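Side-chain contacts in periplasmic binding protein (Roseiflexus sp. RS-1, PDB 5GJ3), which binds heme in the periplasm, carrying two heme molecules in this form, and probably delivers it to a membrane transporter for uptake: residues A[6-11]-A[17-22]; A[13-18]-A[106-111]; A[137-142]-A[263-268]; A[234-239]-A[255-260]. One frame throughout, in Å; residues are numbered along the deposited sequence.

Overall arrangement
Contacts 1 and 2 lie in the N-terminal lobe. Their centres are about 6 Å apart and they share helix 13-21, which packs on strand 8-10 in contact 1 and on helix 100-111 in contact 2. Contacts 3 and 4 lie in the C-terminal lobe, their centres about 13 Å apart, and share helix 250-267. Along the chain, contacts 1 and 2 overlap at Glu17 and Ile18 and both close before contact 3 opens; contact 4 falls within the span of contact 3. The two pairs sit on opposite sides of the chain's centre, with about 28 Å between the centres of contacts 1 and 4. Long helix 115-136 connects the lobes, and residues of both take part in binding heme.

Contact 1 (A[6-11]-A[17-22]); sequences ERIVSL and EIIFAL. With ZN (zinc ion), chain F.
Ile19 points from helix 13-21 at two residues of strand 8-10, Ile8 and Ser10. The three residues form the strand-to-helix packing in the first half of a beta-alpha-beta unit, made of strand 8-10, helix 13-21 and strand 28-31. Ile19 CD1 does all the touching from the helix side. Its chain is nearly extended at chi2 (158°), which sends this methyl forward to the strand. There it meets Ile8 CG2 at 4.0 Å. The two isoleucines run alongside each other in opposite directions. The same methyl lies 3.7 Å from Ser10 CB. Ile8 and Ser10 are two positions apart, so both face the helix, while Val9 between them faces away. Val28, Ile68 and Val108 also pack on Ile19, and the contact is buried.

The loop before the strand carries a different feature. Glu6 OE1 binds a zinc ion at 2.1 Å, and waters 1 and 2 bind the same zinc. Water 1 also donates to Glu6 OE2 at 2.7 Å, and Thr65 OG1 is a further partner of OE2. At the far end of the strand, chi1 of 171° puts Ser10 OG opposite its own N, where it hydrogen-bonds Thr16 OG1 on the helix.

Contact 2 (A[13-18]-A[106-111]); sequences GDITEI and RFVAQA. With ZN (zinc ion), chain D.
OD2 of Asp14, the residue before the Ile15 that packs on helix 100-111, binds a zinc ion at 2.1 Å and also takes a hydrogen bond from Lys104 NZ. Asp70 and Asp94 bind the same metal, as does water 3 at 1.9 Å. The lysine and the zinc would both help to offset the negative charge gathered by three aspartates. The other oxygen, Asp14 OD1, receives a weak bond from Ile15 N.

The contact itself is apolar. The helical segments 13-18 and 106-111 cross at -60°, their axes 10.3 Å apart at the closest. Val108 stands at the centre and is met by both isoleucines. Ile18 places CG2 against Val108 CB at 3.8 Å and is equally close to Val108 CG2. One turn earlier, Ile15 CG2 comes to the same Val108 CG2 at 4.0 Å. This branch of the valine therefore touches two methyls of helix 13-21. Ile15 uses its second branch for Phe107. A bend at chi2 (-60°) swings CD1 round to the edge of the ring, near its plane, 4.4 Å from Phe107 CE2. The contact is loose there.

Ile15 and Phe107 both rest on Ile68 of strand 66-70. Two neighbouring helices thus cover one face of a parallel sheet, as in the alpha/beta lobes of periplasmic binding proteins.

Contact 3 (A[137-142]-A[263-268]); sequences RRITNP and DAAQGS
In Ile139 chi1 is -69°, which sets CG1 beside the backbone N and leaves CG2 opposite that N, facing Ala265 on helix 250-267. Asn141 has CG opposite its own N, chi1 -175°, which carries the amide out along the helix surface. The backbone of Asn141 brings its carbonyl to the helix as well.

Ala265 is the one helix residue that both of them meet. Its CB lies 4.1 Å from Ile139 CG2 and 3.2 Å from Asn141 O. The second approach is tight, a methyl against a carbonyl oxygen. The small alanine lets the chain come this near: the alpha carbons of Asn141 and Ala265 are 5.6 Å apart. Asn141 ND2 stops 3.7 Å from Ala265 O, too far for a hydrogen bond. The contact therefore rests on packing alone.

Ile139 is the more enclosed of the two loop residues. It also packs on Thr258, Phe261 and Tyr262, so one side chain spans about two turns of the helix. Next to it, Arg138 makes a cation-pi contact with Tyr262, and its NE bonds to Leu135 O. Asn141 lies at the exposed border.

The contact is at the surface of the C-terminal lobe. Segment 137-142 is the loop by which the chain leaves long helix 115-136 and enters strand 144-151. It passes near the C-terminal end of helix 250-267. There Ser268 OG bonds to Asp200 OD1, just before strand 201-205, and Gly267 O to Gln232 NE2 of helix 228-232.

Contact 4 (A[234-239]-A[255-260]); sequences RIIALD and TDLTIA. With ZN (zinc ion), chain G.
Strand 235-238 and helix 255-260 run almost exactly antiparallel, at 175°, with their axes 10.6 Å apart. Ile236 and Leu238 both point from the strand to the helix. Ile236 is bent at chi2 (-54°), which brings CD1 onto the methyl of Ala260, 3.6 Å from Ala260 CB. Its other branch, CG2, barely reaches Leu257 CD2 at 4.5 Å. Leu238 meets Leu257 more firmly. The two chains lie at a slant to each other and touch through Leu238 CD1 and Leu257 CD2 at 3.8 Å.

The helix packs on a face of the mixed sheet in the C-terminal alpha/beta lobe, over strand 235-238. This strand pairs in parallel with strand 201-205, and Leu203 of that strand also packs on Ile236. Asp239 ends the strand segment as the N-cap of helix 240-244, with its OD2 bonded to Tyr242 N.

Polar links flank the apolar centre. Water 4 lies in the guanidinium plane of Arg234, accepts from Arg234 NH1 at 3.0 Å and donates to Ala260 O at the same distance. Arg234 NH1 also makes a salt bridge to Asp263, further along the helix. Near the other end, Asp256 OD1 binds a zinc ion at 2.0 Å with waters 5 and 6. Asp256 OD2 takes a hydrogen bond from water 5 at 2.8 Å and is bonded to Tyr242 OH.

Contact 1 (A[6-11]-A[17-22])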
loop_
_atom_site.group_PDB
_atom_site.type_symbol
_atom_site.label_atom_id
_atom_site.label_comp_id
_atom_site.label_asym_id
_atom_site.label_seq_id
_atom_site.Cartn_x
_atom_site.Cartn_y
_atom_site.Cartn_z
ATOM N N GLU A 6 19.044 -10.926 17.574
ATOM C CA GLU A 6 17.803 -11.160 16.857
ATOM C C GLU A 6 18.117 -11.301 15.355
ATOM O O GLU A 6 18.913 -10.548 14.802
ATOM C CB GLU A 6 16.867 -9.989 17.141
ATOM C CG GLU A 6 15.396 -10.342 17.016
ATOM C CD GLU A 6 14.957 -11.232 18.160
ATOM O OE1 GLU A 6 14.672 -10.716 19.260
ATOM O OE2 GLU A 6 14.942 -12.457 17.971
ATOM N N ARG A 7 17.549 -12.318 14.725
ATOM C CA ARG A 7 17.598 -12.498 13.269
ATOM C C ARG A 7 16.144 -12.580 12.768
ATOM O O ARG A 7 15.480 -13.602 12.904
ATOM C CB ARG A 7 18.372 -13.758 12.873
ATOM C CG ARG A 7 19.885 -13.735 13.250
ATOM C CD ARG A 7 20.543 -15.085 12.958
ATOM N NE ARG A 7 20.555 -15.382 11.518
ATOM C CZ ARG A 7 21.339 -14.738 10.646
ATOM N NH1 ARG A 7 22.177 -13.807 11.058
ATOM N NH2 ARG A 7 21.283 -15.017 9.355
ATOM N N ILE A 8 15.671 -11.467 12.234
ATOM C CA ILE A 8 14.268 -11.306 11.836
ATOM C C ILE A 8 14.112 -11.534 10.336
ATOM O O ILE A 8 14.873 -10.946 9.477
ATOM C CB ILE A 8 13.767 -9.888 12.196
ATOM C CG1 ILE A 8 14.104 -9.535 13.676
ATOM C CG2 ILE A 8 12.241 -9.738 11.951
ATOM C CD1 ILE A 8 13.695 -8.109 14.038
ATOM N N VAL A 9 13.155 -12.399 10.013
ATOM C CA VAL A 9 12.685 -12.573 8.667
ATOM C C VAL A 9 11.278 -11.972 8.638
ATOM O O VAL A 9 10.384 -12.361 9.411
ATOM C CB VAL A 9 12.672 -14.030 8.174
ATOM C CG1 VAL A 9 12.080 -14.059 6.739
ATOM C CG2 VAL A 9 14.100 -14.613 8.139
ATOM N N SER A 10 11.123 -10.965 7.785
ATOM C CA SER A 10 9.876 -10.225 7.691
ATOM C C SER A 10 9.121 -10.675 6.418
ATOM O O SER A 10 9.679 -10.656 5.293
ATOM C CB SER A 10 10.177 -8.745 7.672
ATOM O OG SER A 10 8.976 -8.054 7.369
ATOM N N LEU A 11 7.862 -11.073 6.569
ATOM C CA LEU A 11 7.127 -11.685 5.459
ATOM C C LEU A 11 6.398 -10.714 4.469
ATOM O O LEU A 11 5.941 -11.154 3.403
ATOM C CB LEU A 11 6.118 -12.743 5.994
ATOM C CG LEU A 11 6.745 -13.807 6.924
ATOM C CD1 LEU A 11 5.621 -14.717 7.378
ATOM C CD2 LEU A 11 7.800 -14.609 6.151
ATOM N N GLU A 17 8.913 -2.327 6.404
ATOM C CA GLU A 17 9.008 -0.873 6.489
ATOM C C GLU A 17 8.827 -0.427 7.926
ATOM O O GLU A 17 9.511 0.479 8.410
ATOM C CB GLU A 17 7.948 -0.218 5.603
ATOM C CG GLU A 17 7.783 1.266 5.871
ATOM C CD GLU A 17 7.020 2.014 4.758
ATOM O OE1 GLU A 17 6.701 1.447 3.678
ATOM O OE2 GLU A 17 6.774 3.202 4.958
ATOM N N ILE A 18 7.911 -1.083 8.632
ATOM C CA ILE A 18 7.609 -0.696 9.985
ATOM C C ILE A 18 8.837 -1.094 10.895
ATOM O O ILE A 18 9.160 -0.364 11.810
ATOM C CB ILE A 18 6.332 -1.416 10.511
ATOM C CG1 ILE A 18 5.058 -0.774 9.921
ATOM C CG2 ILE A 18 6.311 -1.360 12.043
ATOM C CD1 ILE A 18 3.821 -1.637 10.149
ATOM N N ILE A 19 9.483 -2.237 10.655
ATOM C CA ILE A 19 10.630 -2.645 11.503
ATOM C C ILE A 19 11.724 -1.566 11.362
ATOM O O ILE A 19 12.328 -1.150 12.376
ATOM C CB ILE A 19 11.182 -4.035 11.098
ATOM C CG1 ILE A 19 10.145 -5.148 11.418
ATOM C CG2 ILE A 19 12.517 -4.363 11.793
ATOM C CD1 ILE A 19 10.380 -6.417 10.589
ATOM N N PHE A 20 11.988 -1.164 10.105
ATOM C CA PHE A 20 13.005 -0.123 9.836
ATOM C C PHE A 20 12.591 1.221 10.459
ATOM O O PHE A 20 13.408 1.877 11.070
ATOM C CB PHE A 20 13.298 0.007 8.316
ATOM C CG PHE A 20 14.290 -1.029 7.795
ATOM C CD1 PHE A 20 15.661 -0.765 7.803
ATOM C CD2 PHE A 20 13.849 -2.236 7.280
ATOM C CE1 PHE A 20 16.562 -1.704 7.352
ATOM C CE2 PHE A 20 14.744 -3.180 6.810
ATOM C CZ PHE A 20 16.113 -2.920 6.858
ATOM N N ALA A 21 11.307 1.583 10.409
ATOM C CA ALA A 21 10.840 2.842 11.015
ATOM C C ALA A 21 10.945 2.862 12.516
ATOM O O ALA A 21 11.043 3.956 13.159
ATOM C CB ALA A 21 9.404 3.154 10.580
ATOM N N LEU A 22 10.921 1.673 13.126
ATOM C CA LEU A 22 11.061 1.595 14.581
ATOM C C LEU A 22 12.541 1.616 15.021
ATOM O O LEU A 22 12.848 1.619 16.225
ATOM C CB LEU A 22 10.356 0.317 15.129
ATOM C CG LEU A 22 8.835 0.315 15.160
ATOM C CD1 LEU A 22 8.242 -1.099 15.354
ATOM C CD2 LEU A 22 8.287 1.278 16.225
HETATM ZN ZN ZN F . 13.383 -11.755 20.597
HETATM O O HOH W 1 15.062 -13.462 20.482
HETATM O O HOH W 2 12.035 -12.993 19.341
#

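Contact 2 (A[13-18]-A[106-111])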
loop_
_atom_site.group_PDB
_atom_site.type_symbol
_atom_site.label_atom_id
_atom_site.label_comp_id
_atom_site.label_asym_id
_atom_site.label_seq_id
_atom_site.Cartn_x
_atom_site.Cartn_y
_atom_site.Cartn_z
ATOM N N GLY A 13 6.150 -6.571 2.769
ATOM C CA GLY A 13 6.769 -5.248 2.604
ATOM C C GLY A 13 6.402 -4.170 3.599
ATOM O O GLY A 13 7.267 -3.410 4.016
ATOM N N ASP A 14 5.121 -4.085 4.003
ATOM C CA ASP A 14 4.701 -3.093 4.990
ATOM C C ASP A 14 5.190 -3.347 6.455
ATOM O O ASP A 14 5.556 -2.404 7.211
ATOM C CB ASP A 14 3.168 -2.894 4.939
ATOM C CG ASP A 14 2.359 -4.189 5.160
ATOM O OD1 ASP A 14 2.884 -5.321 4.966
ATOM O OD2 ASP A 14 1.151 -4.075 5.516
ATOM N N ILE A 15 5.257 -4.628 6.837
ATOM C CA ILE A 15 5.884 -5.033 8.114
ATOM C C ILE A 15 7.384 -4.690 8.129
ATOM O O ILE A 15 7.894 -4.097 9.092
ATOM C CB ILE A 15 5.666 -6.534 8.327
ATOM C CG1 ILE A 15 4.149 -6.800 8.346
ATOM C CG2 ILE A 15 6.349 -6.965 9.625
ATOM C CD1 ILE A 15 3.387 -6.060 9.447
ATOM N N THR A 16 8.072 -5.006 7.040
ATOM C CA THR A 16 9.497 -4.647 6.909
ATOM C C THR A 16 9.714 -3.133 7.093
ATOM O O THR A 16 10.545 -2.705 7.885
ATOM C CB THR A 16 10.020 -5.091 5.547
ATOM O OG1 THR A 16 9.884 -6.509 5.414
ATOM C CG2 THR A 16 11.495 -4.643 5.300
ATOM N N GLU A 17 8.913 -2.327 6.404
ATOM C CA GLU A 17 9.008 -0.873 6.489
ATOM C C GLU A 17 8.827 -0.427 7.926
ATOM O O GLU A 17 9.511 0.479 8.410
ATOM C CB GLU A 17 7.948 -0.218 5.603
ATOM C CG GLU A 17 7.783 1.266 5.871
ATOM C CD GLU A 17 7.020 2.014 4.758
ATOM O OE1 GLU A 17 6.701 1.447 3.678
ATOM O OE2 GLU A 17 6.774 3.202 4.958
ATOM N N ILE A 18 7.911 -1.083 8.632
ATOM C CA ILE A 18 7.609 -0.696 9.985
ATOM C C ILE A 18 8.837 -1.094 10.895
ATOM O O ILE A 18 9.160 -0.364 11.810
ATOM C CB ILE A 18 6.332 -1.416 10.511
ATOM C CG1 ILE A 18 5.058 -0.774 9.921
ATOM C CG2 ILE A 18 6.311 -1.360 12.043
ATOM C CD1 ILE A 18 3.821 -1.637 10.149
ATOM N N ARG A 106 1.932 -1.310 16.566
ATOM C CA ARG A 106 1.921 -1.912 17.923
ATOM C C ARG A 106 2.286 -3.393 17.935
ATOM O O ARG A 106 2.990 -3.877 18.860
ATOM C CB ARG A 106 0.570 -1.676 18.632
ATOM C CG ARG A 106 0.289 -0.183 18.846
ATOM C CD ARG A 106 -1.042 0.071 19.575
ATOM N NE ARG A 106 -0.952 1.381 20.200
ATOM C CZ ARG A 106 -1.674 2.460 19.866
ATOM N NH1 ARG A 106 -2.623 2.396 18.932
ATOM N NH2 ARG A 106 -1.480 3.615 20.514
ATOM N N PHE A 107 1.826 -4.121 16.905
ATOM C CA PHE A 107 2.126 -5.552 16.773
ATOM C C PHE A 107 3.648 -5.794 16.624
ATOM O O PHE A 107 4.237 -6.622 17.347
ATOM C CB PHE A 107 1.342 -6.137 15.598
ATOM C CG PHE A 107 1.955 -7.379 14.985
ATOM C CD1 PHE A 107 1.797 -8.627 15.605
ATOM C CD2 PHE A 107 2.593 -7.309 13.735
ATOM C CE1 PHE A 107 2.305 -9.812 14.999
ATOM C CE2 PHE A 107 3.079 -8.458 13.113
ATOM C CZ PHE A 107 2.942 -9.750 13.749
ATOM N N VAL A 108 4.278 -5.049 15.736
ATOM C CA VAL A 108 5.723 -5.213 15.509
ATOM C C VAL A 108 6.479 -4.769 16.769
ATOM O O VAL A 108 7.450 -5.455 17.219
ATOM C CB VAL A 108 6.220 -4.444 14.276
ATOM C CG1 VAL A 108 7.767 -4.517 14.169
ATOM C CG2 VAL A 108 5.602 -5.005 12.977
ATOM N N ALA A 109 6.060 -3.647 17.345
ATOM C CA ALA A 109 6.767 -3.142 18.540
ATOM C C ALA A 109 6.752 -4.140 19.701
ATOM O O ALA A 109 7.789 -4.285 20.402
ATOM C CB ALA A 109 6.234 -1.784 19.010
ATOM N N GLN A 110 5.605 -4.792 19.918
ATOM C CA GLN A 110 5.498 -5.789 20.987
ATOM C C GLN A 110 6.404 -6.980 20.705
ATOM O O GLN A 110 7.092 -7.392 21.615
ATOM C CB GLN A 110 4.051 -6.275 21.291
ATOM C CG GLN A 110 3.977 -7.202 22.539
ATOM C CD GLN A 110 2.567 -7.538 23.059
ATOM O OE1 GLN A 110 1.637 -6.795 22.823
ATOM N NE2 GLN A 110 2.411 -8.674 23.810
ATOM N N ALA A 111 6.426 -7.500 19.463
ATOM C CA ALA A 111 7.286 -8.651 19.083
ATOM C C ALA A 111 8.771 -8.358 19.267
ATOM O O ALA A 111 9.603 -9.287 19.513
ATOM C CB ALA A 111 7.038 -9.085 17.638
HETATM ZN ZN ZN D . 0.151 -5.888 5.025
HETATM O O HOH W 3 0.674 -7.029 3.533
#

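Contact 3 (A[137-142]-A[263-268])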
loop_
_atom_site.group_PDB
_atom_site.type_symbol
_atom_site.label_atom_id
_atom_site.label_comp_id
_atom_site.label_asym_id
_atom_site.label_seq_id
_atom_site.Cartn_x
_atom_site.Cartn_y
_atom_site.Cartn_z
ATOM N N ARG A 137 -10.935 18.170 4.557
ATOM C CA ARG A 137 -12.170 18.894 4.911
ATOM C C ARG A 137 -12.360 20.228 4.176
ATOM O O ARG A 137 -13.455 20.722 4.109
ATOM C CB ARG A 137 -12.261 19.122 6.425
ATOM C CG ARG A 137 -12.757 17.911 7.140
ATOM C CD ARG A 137 -12.832 18.118 8.652
ATOM N NE ARG A 137 -13.001 16.792 9.243
ATOM C CZ ARG A 137 -12.029 16.064 9.795
ATOM N NH1 ARG A 137 -10.790 16.526 9.916
ATOM N NH2 ARG A 137 -12.314 14.869 10.264
ATOM N N ARG A 138 -11.323 20.804 3.589
ATOM C CA ARG A 138 -11.527 21.987 2.763
ATOM C C ARG A 138 -12.247 21.688 1.425
ATOM O O ARG A 138 -12.601 22.614 0.692
ATOM C CB ARG A 138 -10.184 22.601 2.427
ATOM C CG ARG A 138 -9.256 22.834 3.637
ATOM C CD ARG A 138 -7.932 23.349 3.120
ATOM N NE ARG A 138 -7.301 22.363 2.230
ATOM C CZ ARG A 138 -6.303 22.621 1.395
ATOM N NH1 ARG A 138 -5.759 23.819 1.315
ATOM N NH2 ARG A 138 -5.809 21.668 0.631
ATOM N N ILE A 139 -12.383 20.411 1.068
ATOM C CA ILE A 139 -12.908 20.079 -0.252
ATOM C C ILE A 139 -14.427 20.092 -0.118
ATOM O O ILE A 139 -15.009 19.289 0.592
ATOM C CB ILE A 139 -12.368 18.750 -0.825
ATOM C CG1 ILE A 139 -10.868 18.871 -1.163
ATOM C CG2 ILE A 139 -13.130 18.379 -2.112
ATOM C CD1 ILE A 139 -10.157 17.530 -1.303
ATOM N N THR A 140 -15.075 21.038 -0.775
ATOM C CA THR A 140 -16.534 21.060 -0.706
ATOM C C THR A 140 -17.125 20.532 -2.017
ATOM O O THR A 140 -18.320 20.201 -2.072
ATOM C CB THR A 140 -17.061 22.476 -0.426
ATOM O OG1 THR A 140 -16.585 23.319 -1.459
ATOM C CG2 THR A 140 -16.585 22.999 0.936
ATOM N N ASN A 141 -16.301 20.454 -3.067
ATOM C CA ASN A 141 -16.751 19.883 -4.326
ATOM C C ASN A 141 -15.894 18.652 -4.724
ATOM O O ASN A 141 -14.946 18.767 -5.489
ATOM C CB ASN A 141 -16.797 20.950 -5.416
ATOM C CG ASN A 141 -17.381 20.426 -6.703
ATOM O OD1 ASN A 141 -18.411 19.741 -6.701
ATOM N ND2 ASN A 141 -16.716 20.724 -7.820
ATOM N N PRO A 142 -16.204 17.479 -4.156
ATOM C CA PRO A 142 -15.167 16.451 -4.276
ATOM C C PRO A 142 -15.017 15.838 -5.682
ATOM O O PRO A 142 -16.013 15.498 -6.338
ATOM C CB PRO A 142 -15.588 15.398 -3.271
ATOM C CG PRO A 142 -17.039 15.614 -3.017
ATOM C CD PRO A 142 -17.305 17.084 -3.252
ATOM N N ASP A 263 -6.867 20.466 -5.844
ATOM C CA ASP A 263 -6.620 21.121 -7.119
ATOM C C ASP A 263 -7.630 20.707 -8.203
ATOM O O ASP A 263 -8.156 21.538 -8.949
ATOM C CB ASP A 263 -5.206 20.820 -7.603
ATOM C CG ASP A 263 -4.851 21.684 -8.812
ATOM O OD1 ASP A 263 -4.515 22.873 -8.628
ATOM O OD2 ASP A 263 -5.001 21.206 -9.940
ATOM N N ALA A 264 -7.902 19.406 -8.263
ATOM C CA ALA A 264 -8.918 18.869 -9.166
ATOM C C ALA A 264 -10.310 19.404 -8.848
ATOM O O ALA A 264 -11.080 19.693 -9.791
ATOM C CB ALA A 264 -8.893 17.354 -9.155
ATOM N N ALA A 265 -10.642 19.547 -7.553
ATOM C CA ALA A 265 -11.947 20.098 -7.149
ATOM C C ALA A 265 -12.114 21.515 -7.716
ATOM O O ALA A 265 -13.206 21.908 -8.102
ATOM C CB ALA A 265 -12.100 20.146 -5.627
ATOM N N GLN A 266 -11.037 22.294 -7.698
ATOM C CA GLN A 266 -11.094 23.646 -8.221
ATOM C C GLN A 266 -11.086 23.676 -9.750
ATOM O O GLN A 266 -11.800 24.454 -10.329
ATOM C CB GLN A 266 -9.920 24.453 -7.705
ATOM C CG GLN A 266 -10.077 24.814 -6.263
ATOM C CD GLN A 266 -9.060 25.837 -5.865
ATOM O OE1 GLN A 266 -7.887 25.740 -6.244
ATOM N NE2 GLN A 266 -9.494 26.831 -5.097
ATOM N N GLY A 267 -10.293 22.824 -10.397
ATOM C CA GLY A 267 -10.004 22.999 -11.821
ATOM C C GLY A 267 -10.562 22.013 -12.834
ATOM O O GLY A 267 -10.511 22.280 -14.027
ATOM N N SER A 268 -11.092 20.866 -12.402
ATOM C CA SER A 268 -11.465 19.875 -13.393
ATOM C C SER A 268 -12.714 20.279 -14.251
ATOM O O SER A 268 -12.663 20.265 -15.499
ATOM C CB SER A 268 -11.686 18.511 -12.764
ATOM O OG SER A 268 -12.078 17.659 -13.830
#

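Contact 4 (A[234-239]-A[255-260])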
loop_
_atom_site.group_PDB
_atom_site.type_symbol
_atom_site.label_atom_id
_atom_site.label_comp_id
_atom_site.label_asym_id
_atom_site.label_seq_id
_atom_site.Cartn_x
_atom_site.Cartn_y
_atom_site.Cartn_z
ATOM N N ARG A 234 -4.773 14.769 -15.891
ATOM C CA ARG A 234 -4.720 14.764 -14.438
ATOM C C ARG A 234 -4.513 13.330 -13.975
ATOM O O ARG A 234 -5.449 12.624 -13.597
ATOM C CB ARG A 234 -6.001 15.348 -13.912
ATOM C CG ARG A 234 -5.887 15.920 -12.539
ATOM C CD ARG A 234 -7.175 16.636 -12.234
ATOM N NE ARG A 234 -7.353 17.956 -12.825
ATOM C CZ ARG A 234 -6.947 19.087 -12.251
ATOM N NH1 ARG A 234 -6.212 19.057 -11.157
ATOM N NH2 ARG A 234 -7.239 20.259 -12.780
ATOM N N ILE A 235 -3.255 12.885 -14.058
ATOM C CA ILE A 235 -2.873 11.530 -13.697
ATOM C C ILE A 235 -2.007 11.717 -12.447
ATOM O O ILE A 235 -1.083 12.531 -12.477
ATOM C CB ILE A 235 -1.978 10.816 -14.769
ATOM C CG1 ILE A 235 -2.510 10.918 -16.226
ATOM C CG2 ILE A 235 -1.589 9.399 -14.342
ATOM C CD1 ILE A 235 -3.977 10.695 -16.439
ATOM N N ILE A 236 -2.289 10.955 -11.384
ATOM C CA ILE A 236 -1.447 10.950 -10.162
ATOM C C ILE A 236 -0.840 9.545 -10.153
ATOM O O ILE A 236 -1.564 8.561 -10.182
ATOM C CB ILE A 236 -2.299 11.059 -8.845
ATOM C CG1 ILE A 236 -3.211 12.281 -8.797
ATOM C CG2 ILE A 236 -1.417 10.966 -7.584
ATOM C CD1 ILE A 236 -2.508 13.597 -9.039
ATOM N N ALA A 237 0.490 9.441 -10.147
ATOM C CA ALA A 237 1.122 8.128 -10.093
ATOM C C ALA A 237 1.887 8.057 -8.783
ATOM O O ALA A 237 2.682 8.944 -8.474
ATOM C CB ALA A 237 2.048 7.913 -11.287
ATOM N N LEU A 238 1.638 7.031 -7.991
ATOM C CA LEU A 238 2.340 6.900 -6.700
ATOM C C LEU A 238 2.967 5.521 -6.658
ATOM O O LEU A 238 2.490 4.604 -7.307
ATOM C CB LEU A 238 1.370 7.101 -5.495
ATOM C CG LEU A 238 0.771 8.534 -5.346
ATOM C CD1 LEU A 238 -0.245 8.595 -4.214
ATOM C CD2 LEU A 238 1.854 9.571 -5.100
ATOM N N ASP A 239 4.048 5.384 -5.885
ATOM C CA ASP A 239 4.635 4.079 -5.580
ATOM C C ASP A 239 3.626 3.150 -4.882
ATOM O O ASP A 239 2.907 3.591 -3.999
ATOM C CB ASP A 239 5.831 4.315 -4.644
ATOM C CG ASP A 239 6.440 3.037 -4.192
ATOM O OD1 ASP A 239 7.130 2.431 -5.023
ATOM O OD2 ASP A 239 6.223 2.631 -3.033
ATOM N N THR A 255 -1.760 13.087 2.404
ATOM C CA THR A 255 -1.519 14.525 2.223
ATOM C C THR A 255 -1.275 14.751 0.713
ATOM O O THR A 255 -1.804 15.691 0.137
ATOM C CB THR A 255 -0.261 15.005 3.051
ATOM O OG1 THR A 255 -0.512 14.886 4.467
ATOM C CG2 THR A 255 0.170 16.413 2.717
ATOM N N ASP A 256 -0.462 13.894 0.089
ATOM C CA ASP A 256 -0.212 14.079 -1.356
ATOM C C ASP A 256 -1.541 13.938 -2.120
ATOM O O ASP A 256 -1.789 14.742 -3.032
ATOM C CB ASP A 256 0.809 13.074 -1.908
ATOM C CG ASP A 256 2.199 13.275 -1.333
ATOM O OD1 ASP A 256 2.473 14.349 -0.739
ATOM O OD2 ASP A 256 3.038 12.344 -1.450
ATOM N N LEU A 257 -2.341 12.904 -1.801
ATOM C CA LEU A 257 -3.611 12.745 -2.498
ATOM C C LEU A 257 -4.502 13.960 -2.286
ATOM O O LEU A 257 -5.072 14.481 -3.260
ATOM C CB LEU A 257 -4.381 11.492 -2.055
ATOM C CG LEU A 257 -3.712 10.184 -2.389
ATOM C CD1 LEU A 257 -4.529 9.113 -1.656
ATOM C CD2 LEU A 257 -3.775 10.056 -3.919
ATOM N N THR A 258 -4.657 14.402 -1.023
ATOM C CA THR A 258 -5.658 15.459 -0.779
ATOM C C THR A 258 -5.273 16.789 -1.411
ATOM O O THR A 258 -6.120 17.539 -1.874
ATOM C CB THR A 258 -6.012 15.626 0.754
ATOM O OG1 THR A 258 -7.265 16.251 0.835
ATOM C CG2 THR A 258 -4.991 16.534 1.494
ATOM N N ILE A 259 -3.984 17.089 -1.423
ATOM C CA ILE A 259 -3.452 18.267 -2.159
ATOM C C ILE A 259 -3.850 18.188 -3.647
ATOM O O ILE A 259 -4.387 19.140 -4.213
ATOM C CB ILE A 259 -1.895 18.419 -2.018
ATOM C CG1 ILE A 259 -1.454 18.668 -0.552
ATOM C CG2 ILE A 259 -1.382 19.561 -2.901
ATOM C CD1 ILE A 259 -2.304 19.673 0.142
ATOM N N ALA A 260 -3.599 17.039 -4.278
ATOM C CA ALA A 260 -3.997 16.834 -5.688
ATOM C C ALA A 260 -5.532 16.900 -5.897
ATOM O O ALA A 260 -6.040 17.533 -6.840
ATOM C CB ALA A 260 -3.454 15.517 -6.182
HETATM ZN ZN ZN G . 4.223 14.823 0.191
HETATM O O HOH W 4 -5.104 16.840 -9.551
HETATM O O HOH W 5 5.445 13.638 -1.052
HETATM O O HOH W 6 3.402 13.979 1.843
#